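Local coordinates for 2-Cys peroxiredoxin (Plasmodium yoelii, PDB 2H01), which probably reduces hydrogen peroxide and organic hydroperoxides to water and alcohols as a thiol-dependent, thioredoxin-linked peroxidase, at residues 11-16 against 96-101; 40-45 against 72-77. One frame throughout, in Å; residues are numbered along the deposited sequence.

Contact 1: residues 11-16 against 96-101; sequences AEAVFG and KHTLIS
V14 O accepts the amide L99 N at 3.0 Å. Water 1 lies within bonding distance of V14 O and H97 O and links the two segments just where regular pairing ends, though it has fewer protons than acceptors around it, so these bonds may be shared. The L99 N-H points almost straight at its acceptor (170°), and the return bond from V14 N to L99 O, 3.1 Å, makes V14 and L99 a hydrogen-bonded antiparallel pair. One step on, A13 and I100 form a non-hydrogen-bonded pair whose CA atoms come within 4.2 Å; here A13 CB touches I100 CG2 at 3.7 Å. The I100 branch gets there because CG2 stands anti to the carbonyl carbon while CG1 takes the position between N and C. These strands belong to the mixed sheet of the thioredoxin-like fold: 98-101 runs between 10-14, antiparallel, and 66-72, parallel. The side chains of V14 and L99 project to the sheet face covered by helix 76-83, both touching H79, whereas A13 and I100 occupy the other face. Just past strand 10-14, the F15 ring runs alongside the T98 side chain, both heading in one direction, with F15 CD1 3.8 Å from T98 CB. T98 OG1 is buried here without a polar partner. Past the regular pairing the backbones stay close, G16 CA 3.8 Å from K96 O, and K83 NZ bonds F15 O.

Contact 2: residues 40-45 against 72-77; sequences PLDFTF and SVDSKF
The side chains of D42 and D74 lie alongside in opposed senses where the loop after strand 33-38 meets the turn between strand 66-72 and helix 76-83. In this thioredoxin-like fold both connections leave the same ends of two parallel neighbouring strands. The first leads on to helix 49-56 and toward C47, the predicted peroxidatic cysteine, its side chain about 11 Å from that of P40, so the contact probably tethers the loop ahead of it. The tight part centres on D74 OD2, which accepts two bonds. The backbone D42 N approaches at 2.7 Å from above the carboxylate plane, with a bent N-H angle of 134°, while S72 OG donates from within its own segment, 2.8 Å away, to the anti lone pair. The acids' own oxygens also come near, D42 OD1 lying 3.1 Å from D74 OD2, both acceptors and not hydrogen-bonded, with the carboxylate planes turned 32° apart. This like-charge approach is probably eased by donors: H79 ND1 on D42 OD2, the Y39 hydroxyl on D42 OD1, and the two on D74 OD2. The first torsion of D74 (chi1 -65°), with CG anti to the carbonyl carbon, lets the carboxylate reach across to the D42 amide. Packing is sparser on the partly exposed side, around L41 and V73, whose side chains cross obliquely and touch through one methyl from each, L41 CD2 and V73 CG2, at 4.0 Å. There water 2 joins P40 and V73, donating to P40 O at 2.7 Å and accepting from V73 N at 2.8 Å.

Overall arrangement
From the N terminus the chain lays down strand 10-14, which carries most of segment 11-16 of contact 1, and then runs through strands 20-24 and 33-38 to the loop 40-45. Helices 49-56 and 58-63 and strand 66-72 follow before 72-77 returns to that loop, closing contact 2. Helix 76-83 and a further connection lead to strand 98-101, which closes the longer loop of contact 1, so the shorter closure lies wholly within the longer one. Contact 1 ties sheet strands together, while contact 2 joins connections at their ends. The two meet directly: K76 forms a salt bridge with E12, and S101 OG probably hydrogen-bonds D74 O.

Contact 1: residues 11-16 against 96-101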
loop_
_atom_site.group_PDB
_atom_site.type_symbol
_atom_site.label_atom_id
_atom_site.label_comp_id
_atom_site.label_asym_id
_atom_site.label_seq_id
_atom_site.Cartn_x
_atom_site.Cartn_y
_atom_site.Cartn_z
ATOM N N ALA A 11 -7.301 -10.279 5.563
ATOM C CA ALA A 11 -7.381 -10.811 4.199
ATOM C C ALA A 11 -6.458 -11.970 3.857
ATOM O O ALA A 11 -5.412 -12.148 4.478
ATOM C CB ALA A 11 -7.153 -9.681 3.192
ATOM N N GLU A 12 -6.869 -12.762 2.868
ATOM C CA GLU A 12 -6.065 -13.881 2.388
ATOM C C GLU A 12 -4.903 -13.194 1.674
ATOM O O GLU A 12 -5.053 -12.068 1.197
ATOM C CB GLU A 12 -6.844 -14.748 1.385
ATOM C CG GLU A 12 -7.998 -15.569 1.968
ATOM C CD GLU A 12 -7.555 -16.533 3.066
ATOM O OE1 GLU A 12 -7.185 -16.058 4.160
ATOM O OE2 GLU A 12 -7.572 -17.765 2.839
ATOM N N ALA A 13 -3.761 -13.861 1.584
ATOM C CA ALA A 13 -2.613 -13.232 0.954
ATOM C C ALA A 13 -1.634 -14.183 0.295
ATOM O O ALA A 13 -1.530 -15.352 0.662
ATOM C CB ALA A 13 -1.870 -12.384 1.983
ATOM N N VAL A 14 -1.029 -13.695 -0.775
ATOM C CA VAL A 14 0.117 -14.326 -1.371
ATOM C C VAL A 14 1.374 -13.585 -1.030
ATOM O O VAL A 14 1.523 -12.412 -1.347
ATOM C CB VAL A 14 0.033 -14.347 -2.859
ATOM C CG1 VAL A 14 1.073 -15.273 -3.410
ATOM C CG2 VAL A 14 -1.325 -14.728 -3.292
ATOM N N PHE A 15 2.293 -14.289 -0.396
ATOM C CA PHE A 15 3.555 -13.668 -0.011
ATOM C C PHE A 15 4.599 -13.685 -1.123
ATOM O O PHE A 15 4.364 -14.226 -2.204
ATOM C CB PHE A 15 4.106 -14.370 1.233
ATOM C CG PHE A 15 3.191 -14.299 2.428
ATOM C CD1 PHE A 15 2.842 -13.070 2.984
ATOM C CD2 PHE A 15 2.691 -15.460 3.009
ATOM C CE1 PHE A 15 2.010 -12.999 4.106
ATOM C CE2 PHE A 15 1.855 -15.398 4.133
ATOM C CZ PHE A 15 1.516 -14.165 4.682
ATOM N N GLY A 16 5.746 -13.082 -0.857
ATOM C CA GLY A 16 6.917 -13.295 -1.679
ATOM C C GLY A 16 7.227 -14.759 -1.878
ATOM O O GLY A 16 7.339 -15.224 -2.993
ATOM N N LYS A 96 8.363 -9.493 -4.616
ATOM C CA LYS A 96 8.913 -10.010 -3.394
ATOM C C LYS A 96 8.174 -9.498 -2.160
ATOM O O LYS A 96 8.481 -9.865 -1.038
ATOM C CB LYS A 96 10.411 -9.772 -3.352
ATOM C CG LYS A 96 11.179 -10.769 -4.184
ATOM C CD LYS A 96 10.806 -12.192 -3.802
ATOM C CE LYS A 96 11.181 -13.218 -4.870
ATOM N NZ LYS A 96 12.628 -13.398 -5.098
ATOM N N HIS A 97 7.156 -8.683 -2.392
ATOM C CA HIS A 97 6.345 -8.158 -1.293
ATOM C C HIS A 97 4.942 -8.773 -1.398
ATOM O O HIS A 97 4.557 -9.266 -2.453
ATOM C CB HIS A 97 6.290 -6.623 -1.326
ATOM C CG HIS A 97 5.614 -6.049 -2.533
ATOM N ND1 HIS A 97 4.257 -5.823 -2.587
ATOM C CD2 HIS A 97 6.119 -5.593 -3.703
ATOM C CE1 HIS A 97 3.954 -5.244 -3.736
ATOM N NE2 HIS A 97 5.067 -5.093 -4.430
ATOM N N THR A 98 4.178 -8.749 -0.316
ATOM C CA THR A 98 2.864 -9.374 -0.332
ATOM C C THR A 98 1.713 -8.658 -1.033
ATOM O O THR A 98 1.624 -7.435 -1.047
ATOM C CB THR A 98 2.417 -9.777 1.118
ATOM O OG1 THR A 98 1.038 -9.433 1.322
ATOM C CG2 THR A 98 3.283 -9.118 2.163
ATOM N N LEU A 99 0.850 -9.456 -1.651
ATOM C CA LEU A 99 -0.334 -8.952 -2.333
ATOM C C LEU A 99 -1.528 -9.515 -1.556
ATOM O O LEU A 99 -1.585 -10.713 -1.283
ATOM C CB LEU A 99 -0.371 -9.444 -3.784
ATOM C CG LEU A 99 0.743 -8.966 -4.732
ATOM C CD1 LEU A 99 0.544 -9.584 -6.112
ATOM C CD2 LEU A 99 0.724 -7.447 -4.835
ATOM N N ILE A 100 -2.472 -8.896 -1.305
ATOM C CA ILE A 100 -3.619 -9.428 -0.578
ATOM C C ILE A 100 -4.875 -9.412 -1.442
ATOM O O ILE A 100 -4.970 -8.627 -2.403
ATOM C CB ILE A 100 -3.856 -8.627 0.716
ATOM C CG1 ILE A 100 -4.115 -7.154 0.392
ATOM C CG2 ILE A 100 -2.670 -8.769 1.657
ATOM C CD1 ILE A 100 -4.591 -6.343 1.577
ATOM N N SER A 101 -5.782 -10.097 -0.992
ATOM C CA SER A 101 -6.947 -10.330 -1.823
ATOM C C SER A 101 -8.204 -9.797 -1.179
ATOM O O SER A 101 -8.614 -10.285 -0.125
ATOM C CB SER A 101 -7.099 -11.832 -2.092
ATOM O OG SER A 101 -8.335 -12.130 -2.727
HETATM O O HOH W 1 3.428 -11.578 -3.588
#

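Contact 2: residues 40-45 against 72-77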
loop_
_atom_site.group_PDB
_atom_site.type_symbol
_atom_site.label_atom_id
_atom_site.label_comp_id
_atom_site.label_asym_id
_atom_site.label_seq_id
_atom_site.Cartn_x
_atom_site.Cartn_y
_atom_site.Cartn_z
ATOM N N PRO A 40 -6.847 -1.673 -9.744
ATOM C CA PRO A 40 -8.081 -2.291 -10.237
ATOM C C PRO A 40 -8.094 -3.815 -10.343
ATOM O O PRO A 40 -8.822 -4.502 -9.624
ATOM C CB PRO A 40 -8.273 -1.642 -11.612
ATOM C CG PRO A 40 -7.582 -0.318 -11.487
ATOM C CD PRO A 40 -6.340 -0.672 -10.704
ATOM N N LEU A 41 -7.276 -4.336 -11.249
ATOM C CA LEU A 41 -7.268 -5.765 -11.511
ATOM C C LEU A 41 -5.952 -6.375 -11.927
ATOM O O LEU A 41 -5.016 -5.695 -12.343
ATOM C CB LEU A 41 -8.268 -6.076 -12.623
ATOM C CG LEU A 41 -9.728 -5.680 -12.442
ATOM C CD1 LEU A 41 -10.435 -5.760 -13.788
ATOM C CD2 LEU A 41 -10.382 -6.591 -11.411
ATOM N N ASP A 42 -5.938 -7.696 -11.835
ATOM C CA ASP A 42 -4.822 -8.530 -12.229
ATOM C C ASP A 42 -5.029 -8.857 -13.711
ATOM O O ASP A 42 -6.137 -8.740 -14.227
ATOM C CB ASP A 42 -4.866 -9.836 -11.442
ATOM C CG ASP A 42 -4.330 -9.702 -10.029
ATOM O OD1 ASP A 42 -4.313 -8.587 -9.458
ATOM O OD2 ASP A 42 -3.942 -10.752 -9.489
ATOM N N PHE A 43 -3.962 -9.263 -14.390
ATOM C CA PHE A 43 -4.041 -9.662 -15.792
ATOM C C PHE A 43 -4.633 -8.715 -16.851
ATOM O O PHE A 43 -4.964 -9.183 -17.934
ATOM C CB PHE A 43 -4.785 -11.009 -15.881
ATOM C CG PHE A 43 -3.975 -12.200 -15.409
ATOM C CD1 PHE A 43 -2.839 -12.611 -16.102
ATOM C CD2 PHE A 43 -4.376 -12.934 -14.296
ATOM C CE1 PHE A 43 -2.118 -13.745 -15.694
ATOM C CE2 PHE A 43 -3.664 -14.066 -13.879
ATOM C CZ PHE A 43 -2.539 -14.473 -14.577
ATOM N N THR A 44 -4.781 -7.416 -16.578
ATOM C CA THR A 44 -5.330 -6.512 -17.603
ATOM C C THR A 44 -4.255 -6.206 -18.634
ATOM O O THR A 44 -3.146 -6.709 -18.533
ATOM C CB THR A 44 -5.829 -5.144 -17.032
ATOM O OG1 THR A 44 -4.706 -4.341 -16.640
ATOM C CG2 THR A 44 -6.775 -5.359 -15.842
ATOM N N PHE A 45 -4.579 -5.372 -19.618
ATOM C CA PHE A 45 -3.611 -5.027 -20.661
ATOM C C PHE A 45 -2.894 -3.710 -20.390
ATOM O O PHE A 45 -2.153 -3.200 -21.226
ATOM C CB PHE A 45 -4.292 -4.999 -22.034
ATOM C CG PHE A 45 -4.860 -6.338 -22.452
ATOM C CD1 PHE A 45 -4.156 -7.516 -22.197
ATOM C CD2 PHE A 45 -6.085 -6.419 -23.097
ATOM C CE1 PHE A 45 -4.666 -8.750 -22.576
ATOM C CE2 PHE A 45 -6.610 -7.654 -23.485
ATOM C CZ PHE A 45 -5.899 -8.824 -23.224
ATOM N N SER A 72 -6.003 -5.676 -4.606
ATOM C CA SER A 72 -6.943 -5.612 -5.732
ATOM C C SER A 72 -8.064 -6.573 -5.348
ATOM O O SER A 72 -7.869 -7.470 -4.524
ATOM C CB SER A 72 -6.319 -6.061 -7.058
ATOM O OG SER A 72 -6.458 -7.457 -7.255
ATOM N N VAL A 73 -9.236 -6.393 -5.935
ATOM C CA VAL A 73 -10.359 -7.248 -5.596
ATOM C C VAL A 73 -10.243 -8.704 -6.082
ATOM O O VAL A 73 -11.130 -9.514 -5.815
ATOM C CB VAL A 73 -11.682 -6.623 -6.107
ATOM C CG1 VAL A 73 -11.829 -5.202 -5.544
ATOM C CG2 VAL A 73 -11.700 -6.603 -7.615
ATOM N N ASP A 74 -9.177 -9.013 -6.816
ATOM C CA ASP A 74 -8.865 -10.373 -7.260
ATOM C C ASP A 74 -8.640 -11.373 -6.116
ATOM O O ASP A 74 -8.310 -10.991 -5.005
ATOM C CB ASP A 74 -7.637 -10.366 -8.185
ATOM C CG ASP A 74 -7.865 -9.613 -9.491
ATOM O OD1 ASP A 74 -8.489 -10.153 -10.402
ATOM O OD2 ASP A 74 -7.432 -8.477 -9.713
ATOM N N SER A 75 -8.815 -12.657 -6.400
ATOM C CA SER A 75 -8.613 -13.693 -5.383
ATOM C C SER A 75 -7.122 -13.981 -5.213
ATOM O O SER A 75 -6.302 -13.550 -6.033
ATOM C CB SER A 75 -9.319 -14.989 -5.798
ATOM O OG SER A 75 -8.697 -15.540 -6.950
ATOM N N LYS A 76 -6.775 -14.715 -4.156
ATOM C CA LYS A 76 -5.378 -15.054 -3.918
ATOM C C LYS A 76 -4.874 -16.006 -4.997
ATOM O O LYS A 76 -3.692 -15.992 -5.344
ATOM C CB LYS A 76 -5.182 -15.682 -2.531
ATOM C CG LYS A 76 -5.961 -16.960 -2.241
ATOM C CD LYS A 76 -5.390 -17.613 -0.973
ATOM C CE LYS A 76 -6.019 -18.964 -0.644
ATOM N NZ LYS A 76 -7.417 -18.816 -0.162
ATOM N N PHE A 77 -5.773 -16.826 -5.531
ATOM C CA PHE A 77 -5.404 -17.764 -6.581
ATOM C C PHE A 77 -5.004 -17.018 -7.848
ATOM O O PHE A 77 -4.051 -17.400 -8.523
ATOM C CB PHE A 77 -6.563 -18.712 -6.861
ATOM C CG PHE A 77 -6.914 -19.573 -5.691
ATOM C CD1 PHE A 77 -6.108 -20.649 -5.342
ATOM C CD2 PHE A 77 -8.033 -19.299 -4.924
ATOM C CE1 PHE A 77 -6.409 -21.443 -4.245
ATOM C CE2 PHE A 77 -8.344 -20.089 -3.821
ATOM C CZ PHE A 77 -7.530 -21.165 -3.480
HETATM O O HOH W 2 -9.397 -3.805 -7.089
#